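Local coordinates for protein acinetobacter secreted protease CpaA (Acinetobacter nosocomialis M2, PDB 6O38) that probably cuts host proteins as a secreted zinc metalloprotease, and forms a complex with the chaperone CpaB for export by the type II secretion system, at residues 371-376 with 564-569; 405-410 with 531-536; 516-521 with 545-550; 535-540 with 556-561. One frame throughout, in Å; residues are numbered along the deposited sequence.

Contact 1. Residues 371-376 with 564-569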
# COMPACT_ATOMS: atom_id res chain seq x y z
N ASP A 371 -0.66 -24.26 -3.71
CA ASP A 371 -0.82 -23.26 -2.66
C ASP A 371 -2.00 -22.32 -2.91
O ASP A 371 -2.13 -21.31 -2.21
CB ASP A 371 0.47 -22.45 -2.50
CG ASP A 371 0.54 -21.71 -1.17
OD1 ASP A 371 0.34 -22.36 -0.12
OD2 ASP A 371 0.80 -20.49 -1.18
N SER A 372 -2.86 -22.62 -3.88
CA SER A 372 -4.03 -21.78 -4.14
C SER A 372 -5.07 -22.59 -4.89
O SER A 372 -4.74 -23.50 -5.66
CB SER A 372 -3.66 -20.53 -4.93
OG SER A 372 -3.21 -20.86 -6.24
N TYR A 373 -6.33 -22.25 -4.66
CA TYR A 373 -7.46 -22.86 -5.36
C TYR A 373 -8.21 -21.78 -6.14
O TYR A 373 -8.44 -20.68 -5.63
CB TYR A 373 -8.41 -23.55 -4.37
CG TYR A 373 -7.71 -24.52 -3.45
CD1 TYR A 373 -7.40 -25.81 -3.88
CD2 TYR A 373 -7.37 -24.16 -2.16
CE1 TYR A 373 -6.76 -26.71 -3.04
CE2 TYR A 373 -6.73 -25.05 -1.31
CZ TYR A 373 -6.43 -26.32 -1.76
OH TYR A 373 -5.80 -27.21 -0.92
N THR A 374 -8.59 -22.11 -7.37
CA THR A 374 -9.22 -21.15 -8.26
C THR A 374 -10.73 -21.17 -8.06
O THR A 374 -11.37 -22.22 -8.24
CB THR A 374 -8.87 -21.45 -9.72
OG1 THR A 374 -7.45 -21.39 -9.89
CG2 THR A 374 -9.54 -20.45 -10.64
N ILE A 375 -11.30 -20.03 -7.70
CA ILE A 375 -12.74 -19.87 -7.53
C ILE A 375 -13.27 -19.14 -8.75
O ILE A 375 -12.99 -17.95 -8.94
CB ILE A 375 -13.07 -19.12 -6.23
CG1 ILE A 375 -12.54 -19.89 -5.02
CG2 ILE A 375 -14.58 -18.91 -6.11
CD1 ILE A 375 -12.78 -19.19 -3.70
N ASP A 376 -14.02 -19.84 -9.59
CA ASP A 376 -14.56 -19.25 -10.80
C ASP A 376 -15.77 -18.39 -10.47
O ASP A 376 -16.67 -18.82 -9.73
CB ASP A 376 -14.95 -20.34 -11.80
CG ASP A 376 -13.74 -21.01 -12.43
OD1 ASP A 376 -12.64 -20.42 -12.38
OD2 ASP A 376 -13.89 -22.13 -12.97
N ASN A 564 -12.02 -23.05 3.64
CA ASN A 564 -13.19 -23.03 2.78
C ASN A 564 -12.86 -22.80 1.31
O ASN A 564 -13.75 -22.96 0.47
CB ASN A 564 -14.16 -21.93 3.25
CG ASN A 564 -14.76 -22.23 4.60
OD1 ASN A 564 -14.86 -23.38 5.02
ND2 ASN A 564 -15.17 -21.18 5.31
N ALA A 565 -11.62 -22.43 0.98
CA ALA A 565 -11.29 -22.05 -0.39
C ALA A 565 -11.47 -23.22 -1.35
O ALA A 565 -12.10 -23.07 -2.41
CB ALA A 565 -9.86 -21.52 -0.45
N GLN A 566 -10.92 -24.38 -1.01
CA GLN A 566 -10.99 -25.52 -1.93
C GLN A 566 -12.42 -26.03 -2.06
O GLN A 566 -12.86 -26.37 -3.17
CB GLN A 566 -10.07 -26.64 -1.45
CG GLN A 566 -10.27 -27.95 -2.20
CD GLN A 566 -9.40 -29.07 -1.67
OE1 GLN A 566 -9.46 -29.42 -0.49
NE2 GLN A 566 -8.59 -29.65 -2.54
N LYS A 567 -13.16 -26.10 -0.95
CA LYS A 567 -14.55 -26.54 -1.00
C LYS A 567 -15.38 -25.65 -1.92
O LYS A 567 -16.20 -26.15 -2.71
CB LYS A 567 -15.13 -26.57 0.41
CG LYS A 567 -16.62 -26.29 0.49
CD LYS A 567 -17.05 -26.09 1.94
CE LYS A 567 -18.00 -24.92 2.09
NZ LYS A 567 -18.16 -24.52 3.51
N ILE A 568 -15.18 -24.34 -1.85
CA ILE A 568 -15.92 -23.42 -2.71
C ILE A 568 -15.46 -23.57 -4.16
O ILE A 568 -16.28 -23.52 -5.09
CB ILE A 568 -15.78 -21.98 -2.21
CG1 ILE A 568 -16.53 -21.80 -0.89
CG2 ILE A 568 -16.29 -20.99 -3.25
CD1 ILE A 568 -16.24 -20.50 -0.19
N SER A 569 -14.16 -23.76 -4.37
CA SER A 569 -13.63 -23.92 -5.72
C SER A 569 -14.19 -25.15 -6.43
O SER A 569 -14.09 -25.24 -7.66
CB SER A 569 -12.10 -24.00 -5.69
OG SER A 569 -11.67 -25.20 -5.08
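Tyr373 lays one face of its ring against the side chain of Gln566. Gln566 CB stands over the ring centre, 3.4 Å from the Tyr373 centroid and almost on the normal, a CH-pi contact. Beyond it the extended glutamine chain runs outward across the ring and brings Gln566 NE2 to 3.5 Å from Tyr373 CE1. The amide is tilted against the ring, the two planes lying 39° apart. On the same tyrosine, CD2 meets the methyl Ala565 CB at 4.0 Å. Further along the strand, Ile375 CG2 packs on Ile568 CG2 at 3.9 Å. With Ile375 CG1 anti to the carbonyl carbon (chi1 -60°), the CD1 methyl reaches Ile568 CG2 as well, while Ser569 CB lies against Thr374 O. The union rests on such packing, with no hydrogen bond between the segments. The axes of strand 373-376 and helix 564-569 approach to 7.3 Å and cross at 47°. Backbone bonds from Tyr373 and Ile375 tie the strand to the parallel strand 416-425. Ile375 and Ile568 both also touch Leu504, on the helix 496-504 that carries the zinc ligands His498 and His502.

Contact 2. Residues 405-410 with 531-536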
# COMPACT_ATOMS: atom_id res chain seq x y z
N THR A 405 -8.96 -8.11 -5.18
CA THR A 405 -9.18 -9.27 -4.32
C THR A 405 -8.01 -10.24 -4.41
O THR A 405 -7.52 -10.73 -3.39
CB THR A 405 -10.49 -9.97 -4.70
OG1 THR A 405 -11.56 -9.02 -4.68
CG2 THR A 405 -10.80 -11.09 -3.72
N ASN A 406 -7.55 -10.53 -5.63
CA ASN A 406 -6.43 -11.44 -5.80
C ASN A 406 -5.15 -10.86 -5.21
O ASN A 406 -4.32 -11.60 -4.67
CB ASN A 406 -6.23 -11.78 -7.28
CG ASN A 406 -7.36 -12.61 -7.84
OD1 ASN A 406 -8.06 -13.31 -7.11
ND2 ASN A 406 -7.55 -12.54 -9.16
N LEU A 407 -4.97 -9.54 -5.30
CA LEU A 407 -3.82 -8.91 -4.68
C LEU A 407 -3.89 -9.00 -3.16
O LEU A 407 -2.89 -9.28 -2.50
CB LEU A 407 -3.71 -7.45 -5.13
CG LEU A 407 -2.62 -6.63 -4.43
CD1 LEU A 407 -1.24 -7.14 -4.82
CD2 LEU A 407 -2.76 -5.15 -4.77
N THR A 408 -5.08 -8.77 -2.59
CA THR A 408 -5.25 -8.89 -1.15
C THR A 408 -5.03 -10.33 -0.69
O THR A 408 -4.37 -10.56 0.34
CB THR A 408 -6.64 -8.41 -0.74
OG1 THR A 408 -6.82 -7.05 -1.16
CG2 THR A 408 -6.83 -8.50 0.76
N ALA A 409 -5.57 -11.30 -1.43
CA ALA A 409 -5.40 -12.70 -1.06
C ALA A 409 -3.93 -13.11 -1.13
O ALA A 409 -3.43 -13.81 -0.24
CB ALA A 409 -6.25 -13.59 -1.96
N GLU A 410 -3.23 -12.68 -2.18
CA GLU A 410 -1.83 -13.07 -2.34
C GLU A 410 -0.95 -12.43 -1.26
O GLU A 410 0.00 -13.06 -0.78
CB GLU A 410 -1.34 -12.68 -3.73
CG GLU A 410 0.04 -13.23 -4.08
CD GLU A 410 0.37 -13.05 -5.55
OE1 GLU A 410 -0.34 -13.65 -6.40
OE2 GLU A 410 1.32 -12.31 -5.87
N ASN A 531 -8.93 -0.85 4.70
CA ASN A 531 -8.06 0.21 4.20
C ASN A 531 -6.62 -0.23 3.97
O ASN A 531 -5.78 0.60 3.60
CB ASN A 531 -8.08 1.42 5.15
CG ASN A 531 -7.70 1.07 6.57
OD1 ASN A 531 -7.05 0.06 6.83
ND2 ASN A 531 -8.11 1.92 7.51
N ILE A 532 -6.30 -1.52 4.16
CA ILE A 532 -5.02 -2.08 3.77
C ILE A 532 -5.28 -3.39 3.04
O ILE A 532 -6.31 -4.04 3.23
CB ILE A 532 -4.07 -2.31 4.97
CG1 ILE A 532 -4.67 -3.31 5.95
CG2 ILE A 532 -3.75 -0.99 5.67
CD1 ILE A 532 -3.74 -3.68 7.09
N ASN A 533 -4.34 -3.77 2.18
CA ASN A 533 -4.53 -4.90 1.27
C ASN A 533 -4.16 -6.22 1.96
O ASN A 533 -3.23 -6.93 1.55
CB ASN A 533 -3.71 -4.69 0.00
CG ASN A 533 -4.06 -3.40 -0.71
OD1 ASN A 533 -5.20 -2.93 -0.65
ND2 ASN A 533 -3.08 -2.81 -1.37
N PHE A 534 -4.90 -6.55 3.01
CA PHE A 534 -4.67 -7.78 3.74
C PHE A 534 -5.98 -8.32 4.30
O PHE A 534 -6.90 -7.56 4.63
CB PHE A 534 -3.69 -7.58 4.91
CG PHE A 534 -2.29 -7.23 4.48
CD1 PHE A 534 -1.40 -8.22 4.12
CD2 PHE A 534 -1.87 -5.91 4.46
CE1 PHE A 534 -0.11 -7.91 3.73
CE2 PHE A 534 -0.59 -5.59 4.08
CZ PHE A 534 0.30 -6.59 3.71
N TYR A 535 -6.06 -9.64 4.39
CA TYR A 535 -6.98 -10.30 5.30
C TYR A 535 -6.25 -10.56 6.62
O TYR A 535 -5.03 -10.72 6.65
CB TYR A 535 -7.50 -11.62 4.72
CG TYR A 535 -8.39 -11.46 3.50
CD1 TYR A 535 -9.72 -11.08 3.64
CD2 TYR A 535 -7.90 -11.70 2.22
CE1 TYR A 535 -10.54 -10.94 2.53
CE2 TYR A 535 -8.72 -11.56 1.11
CZ TYR A 535 -10.03 -11.18 1.27
OH TYR A 535 -10.85 -11.04 0.17
N SER A 536 -7.01 -10.58 7.71
CA SER A 536 -6.39 -10.62 9.03
C SER A 536 -5.73 -11.98 9.27
O SER A 536 -6.24 -13.02 8.87
CB SER A 536 -7.42 -10.34 10.12
OG SER A 536 -8.34 -11.40 10.25
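Thr408 on helix 405-410 and Asn533 on the irregular segment 531-536 bring their backbones together, Thr408 CA lying 4.7 Å from Asn533 CA, where the loop bends in an inverse gamma turn centred on Asn533 and closed by a weak bond from Phe534 N to Ile532 O. Thr408 does most of the touching. Its methyl points to the loop because CG2 is set anti to the backbone N, and Thr408 CG2 sits 3.5 Å from Phe534 N and 3.6 Å from Tyr535 CE2. The threonine crosses the tyrosine side chain at about a right angle, its methyl coming obliquely to the ring. Ala409 N meets the same ring at the edge, near its plane, 4.1 Å from Tyr535 CE2. One turn back along the helix, Thr405 CG2 approaches Tyr535 OH at 3.9 Å. Leu407 CD2 lies 4.1 Å from Asn533 ND2, and the two residues also pack on Phe144 and Asn149 of the chaperone CpaB. No hydrogen bond links the segments directly, but two residues bridge them: Arg497, with NH1 bonded to Thr408 OG1 and Asn533 OD1 and its O to Tyr535 OH, and Ser412, with OG bonded to Thr408 O and Tyr535 N. Arg497 precedes the zinc ligand His498 and the Tyr535 side chain is about 11 Å from the zinc, so the contact probably belongs to the surroundings of the metal site, beyond its first shell. Helix 391-411 packs on strand 416-425 as well as on the loop, Phe416 touching Thr405, Ala409 and Tyr535, and Tyr535 also reaches helix 557-569.

Contact 3. Residues 516-521 with 545-550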
# COMPACT_ATOMS: atom_id res chain seq x y z
N SER A 516 -12.58 -13.14 11.53
CA SER A 516 -13.10 -11.78 11.63
C SER A 516 -11.99 -10.79 11.30
O SER A 516 -10.80 -11.13 11.29
CB SER A 516 -13.68 -11.50 13.02
OG SER A 516 -12.70 -11.70 14.03
N GLY A 517 -12.39 -9.55 11.03
CA GLY A 517 -11.44 -8.54 10.64
C GLY A 517 -10.65 -7.97 11.80
O GLY A 517 -10.99 -8.14 12.97
N PHE A 518 -9.57 -7.28 11.45
CA PHE A 518 -8.69 -6.62 12.41
C PHE A 518 -8.81 -5.12 12.21
O PHE A 518 -8.35 -4.58 11.19
CB PHE A 518 -7.25 -7.10 12.23
CG PHE A 518 -6.28 -6.46 13.19
CD1 PHE A 518 -6.18 -6.90 14.50
CD2 PHE A 518 -5.45 -5.43 12.77
CE1 PHE A 518 -5.29 -6.31 15.37
CE2 PHE A 518 -4.55 -4.84 13.64
CZ PHE A 518 -4.47 -5.29 14.94
N ALA A 519 -9.41 -4.43 13.18
CA ALA A 519 -9.57 -2.99 13.14
C ALA A 519 -8.46 -2.34 13.96
O ALA A 519 -8.19 -2.76 15.09
CB ALA A 519 -10.94 -2.57 13.67
N HIS A 520 -7.83 -1.30 13.39
CA HIS A 520 -6.72 -0.64 14.06
C HIS A 520 -6.55 0.75 13.46
O HIS A 520 -6.71 0.91 12.25
CB HIS A 520 -5.42 -1.44 13.90
CG HIS A 520 -4.33 -1.01 14.82
ND1 HIS A 520 -3.47 0.03 14.52
CD2 HIS A 520 -3.95 -1.47 16.04
CE1 HIS A 520 -2.61 0.19 15.51
NE2 HIS A 520 -2.88 -0.71 16.44
N PRO A 521 -6.23 1.76 14.27
CA PRO A 521 -6.08 3.12 13.73
C PRO A 521 -4.96 3.26 12.71
O PRO A 521 -5.00 4.19 11.90
CB PRO A 521 -5.81 3.97 14.97
CG PRO A 521 -6.39 3.18 16.11
CD PRO A 521 -6.15 1.75 15.74
N TYR A 545 4.14 0.18 10.02
CA TYR A 545 4.21 0.35 11.47
C TYR A 545 4.53 -0.93 12.22
O TYR A 545 4.91 -0.86 13.40
CB TYR A 545 2.89 0.93 11.98
CG TYR A 545 2.55 2.25 11.32
CD1 TYR A 545 3.23 3.41 11.66
CD2 TYR A 545 1.57 2.33 10.34
CE1 TYR A 545 2.93 4.62 11.05
CE2 TYR A 545 1.26 3.53 9.73
CZ TYR A 545 1.94 4.67 10.09
OH TYR A 545 1.64 5.87 9.48
N GLY A 546 4.38 -2.10 11.60
CA GLY A 546 4.75 -3.35 12.23
C GLY A 546 3.69 -3.96 13.12
O GLY A 546 3.97 -4.97 13.78
N VAL A 547 2.49 -3.38 13.18
CA VAL A 547 1.42 -3.93 14.00
C VAL A 547 1.01 -5.29 13.44
O VAL A 547 0.75 -5.43 12.24
CB VAL A 547 0.23 -2.96 14.06
CG1 VAL A 547 -0.91 -3.58 14.85
CG2 VAL A 547 0.66 -1.64 14.68
N ARG A 548 0.95 -6.29 14.32
CA ARG A 548 0.49 -7.61 13.91
C ARG A 548 -1.00 -7.56 13.56
O ARG A 548 -1.82 -7.07 14.34
CB ARG A 548 0.75 -8.62 15.02
CG ARG A 548 0.07 -9.96 14.82
CD ARG A 548 0.86 -11.08 15.47
NE ARG A 548 1.27 -10.77 16.83
CZ ARG A 548 2.38 -11.22 17.39
NH1 ARG A 548 3.21 -12.00 16.69
NH2 ARG A 548 2.68 -10.90 18.64
N LEU A 549 -1.34 -8.07 12.38
CA LEU A 549 -2.69 -7.97 11.84
C LEU A 549 -3.57 -9.15 12.25
O LEU A 549 -4.18 -9.81 11.41
CB LEU A 549 -2.62 -7.84 10.32
CG LEU A 549 -1.86 -6.63 9.78
CD1 LEU A 549 -1.87 -6.63 8.26
CD2 LEU A 549 -2.44 -5.34 10.32
N GLY A 550 -3.65 -9.41 13.55
CA GLY A 550 -4.44 -10.52 14.03
C GLY A 550 -3.94 -10.99 15.39
O GLY A 550 -3.12 -10.34 16.03
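Phe518 lies flat over the backbone of residues 548-550, its side chain sent there by CG anti to the backbone N (chi1 180°). Over one face of the ring come Leu549 CA, 4.1 Å from the Phe518 centroid in a CH-pi contact, and Gly550 N, 3.7 Å from Phe518 CD1; both are offset toward the rim. Arg548 O lies over that face too, near Phe518 CZ. The side chain of Leu549 crosses the phenylalanine at about a right angle and places Leu549 CD2 3.9 Å from Phe518 CD2. The backbone under the ring is an inverse gamma turn centred on Leu549, closed by a weak bond from Gly550 N to Arg548 O, one of the bends of the irregular chain between helices 496-504 and 557-569. Val547 serves two rings. Its CG1 methyl meets Phe518 at the edge, 4.0 Å from CZ, and also covers a face of His520, where Val547 CG1 is 4.0 Å from the imidazole centroid. Pro521 CD covers the opposite face of His520, so the imidazole is sandwiched, and a bond between His520 ND1 and Leu522 N further fixes its rotation. Arg548 leads its side chain away from Phe518 to a salt bridge with Asp274.

Contact 4. Residues 535-540 with 556-561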
# COMPACT_ATOMS: atom_id res chain seq x y z
N TYR A 535 -6.06 -9.64 4.39
CA TYR A 535 -6.98 -10.30 5.30
C TYR A 535 -6.25 -10.56 6.62
O TYR A 535 -5.03 -10.72 6.65
CB TYR A 535 -7.50 -11.62 4.72
CG TYR A 535 -8.39 -11.46 3.50
CD1 TYR A 535 -9.72 -11.08 3.64
CD2 TYR A 535 -7.90 -11.70 2.22
CE1 TYR A 535 -10.54 -10.94 2.53
CE2 TYR A 535 -8.72 -11.56 1.11
CZ TYR A 535 -10.03 -11.18 1.27
OH TYR A 535 -10.85 -11.04 0.17
N SER A 536 -7.01 -10.58 7.71
CA SER A 536 -6.39 -10.62 9.03
C SER A 536 -5.73 -11.98 9.27
O SER A 536 -6.24 -13.02 8.87
CB SER A 536 -7.42 -10.34 10.12
OG SER A 536 -8.34 -11.40 10.25
N SER A 537 -4.57 -11.94 9.94
CA SER A 537 -3.79 -13.12 10.27
C SER A 537 -2.71 -12.77 11.29
O SER A 537 -2.05 -11.73 11.15
CB SER A 537 -3.16 -13.73 9.02
OG SER A 537 -2.25 -14.77 9.37
N PRO A 538 -2.50 -13.60 12.31
CA PRO A 538 -1.42 -13.33 13.28
C PRO A 538 -0.03 -13.55 12.71
O PRO A 538 0.95 -13.40 13.45
CB PRO A 538 -1.72 -14.33 14.41
CG PRO A 538 -2.44 -15.44 13.75
CD PRO A 538 -3.26 -14.82 12.65
N TYR A 539 0.10 -13.92 11.44
CA TYR A 539 1.40 -14.08 10.80
C TYR A 539 1.67 -12.97 9.79
O TYR A 539 2.66 -13.04 9.05
CB TYR A 539 1.48 -15.45 10.14
CG TYR A 539 1.03 -16.56 11.06
CD1 TYR A 539 1.73 -16.86 12.22
CD2 TYR A 539 -0.11 -17.31 10.77
CE1 TYR A 539 1.32 -17.87 13.07
CE2 TYR A 539 -0.53 -18.33 11.62
CZ TYR A 539 0.19 -18.60 12.76
OH TYR A 539 -0.22 -19.61 13.61
N LEU A 540 0.81 -11.95 9.74
CA LEU A 540 0.98 -10.79 8.88
C LEU A 540 1.19 -9.56 9.75
O LEU A 540 0.67 -9.46 10.86
CB LEU A 540 -0.23 -10.59 7.98
CG LEU A 540 -0.57 -11.73 7.03
CD1 LEU A 540 -1.89 -11.45 6.34
CD2 LEU A 540 0.54 -11.94 6.01
N ASP A 556 -8.26 -14.40 13.07
CA ASP A 556 -7.47 -15.04 12.01
C ASP A 556 -8.41 -15.33 10.84
O ASP A 556 -9.05 -16.38 10.79
CB ASP A 556 -6.80 -16.30 12.53
CG ASP A 556 -5.74 -16.83 11.58
OD1 ASP A 556 -5.59 -16.28 10.46
OD2 ASP A 556 -5.04 -17.80 11.95
N ALA A 557 -8.47 -14.39 9.90
CA ALA A 557 -9.33 -14.57 8.73
C ALA A 557 -8.72 -15.57 7.74
O ALA A 557 -9.45 -16.35 7.12
CB ALA A 557 -9.59 -13.23 8.04
N VAL A 558 -7.40 -15.54 7.59
CA VAL A 558 -6.74 -16.38 6.60
C VAL A 558 -6.93 -17.86 6.93
O VAL A 558 -7.08 -18.70 6.03
CB VAL A 558 -5.25 -16.02 6.49
CG1 VAL A 558 -4.53 -16.95 5.53
CG2 VAL A 558 -5.09 -14.57 6.04
N SER A 559 -6.96 -18.20 8.22
CA SER A 559 -7.14 -19.59 8.61
C SER A 559 -8.53 -20.10 8.23
O SER A 559 -8.68 -21.28 7.90
CB SER A 559 -6.91 -19.76 10.11
OG SER A 559 -7.94 -19.15 10.86
N VAL A 560 -9.54 -19.24 8.28
CA VAL A 560 -10.88 -19.66 7.88
C VAL A 560 -11.01 -19.71 6.37
O VAL A 560 -11.65 -20.61 5.82
CB VAL A 560 -11.93 -18.72 8.51
CG1 VAL A 560 -13.31 -19.00 7.95
CG2 VAL A 560 -11.93 -18.87 10.03
N ILE A 561 -10.39 -18.75 5.67
CA ILE A 561 -10.40 -18.77 4.21
C ILE A 561 -9.76 -20.04 3.68
O ILE A 561 -10.29 -20.70 2.77
CB ILE A 561 -9.70 -17.51 3.65
CG1 ILE A 561 -10.48 -16.25 4.01
CG2 ILE A 561 -9.52 -17.63 2.14
CD1 ILE A 561 -9.82 -14.97 3.53
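Asp556 N-caps helix 557-569, and the loop residue Ser536 accepts bonds from the first backbone N-H groups of the same helix. Ser536 O takes a bond from Val558 N at 3.1 Å, nearly in line with the carbonyl, and a weak one from Ala557 N. Ala557 N is also 3.0 Å from Ser536 OG, which it meets as a donor. The serine hydroxyl lies between the backbone N and the carbonyl carbon (chi1 70°), on the helix side, and has a further bond to Ser516 O. Asp556 accepts from Ser559 N through OD1, 3.3 Å away and met from above the carboxylate plane; Ser559 OG bonds back to Asp556 O. The same carboxylate is packed from across the contact, with Pro538 CD 3.4 Å from Asp556 CG. Pro538 belongs to the type I turn 537-540, in which Ser537 OG accepts from Tyr539 N as an ST turn. Apolar contacts complete the join: Val558 CG2 touches Ser537 CB at 3.6 Å, and Ile561 CD1 sits over one face of Tyr535, 3.9 Å from its centroid. Beyond these residues, Ile561 and Tyr535 both reach Phe416 of strand 416-425, and backbone bonds join Ser537 and Leu540 to Leu549, so the turn lies between helix 557-569 and the loop residues 545-550.

How the contacts relate
Contact 1 closes the longest loop of the four, and contacts 2, 3 and 4 are nested within it. Contacts 2 and 4 share Tyr535 and Ser536, their centres about 10 Å apart. Contact 3 crosses both along the chain, its centre about 13 Å from that of contact 2 and about 11 Å from that of contact 4, joined to them through Ser536, Ser516 and Leu549. Contacts 1 and 4 use the two ends of helix 557-569, with centres about 16 Å apart; the centres of contacts 1 and 3 are about 25 Å apart. Together they wind the irregular chain against helix 391-411 and lead it into the last helix. Contacts 1 and 2 both reach helix 496-504, which supplies two zinc ligands.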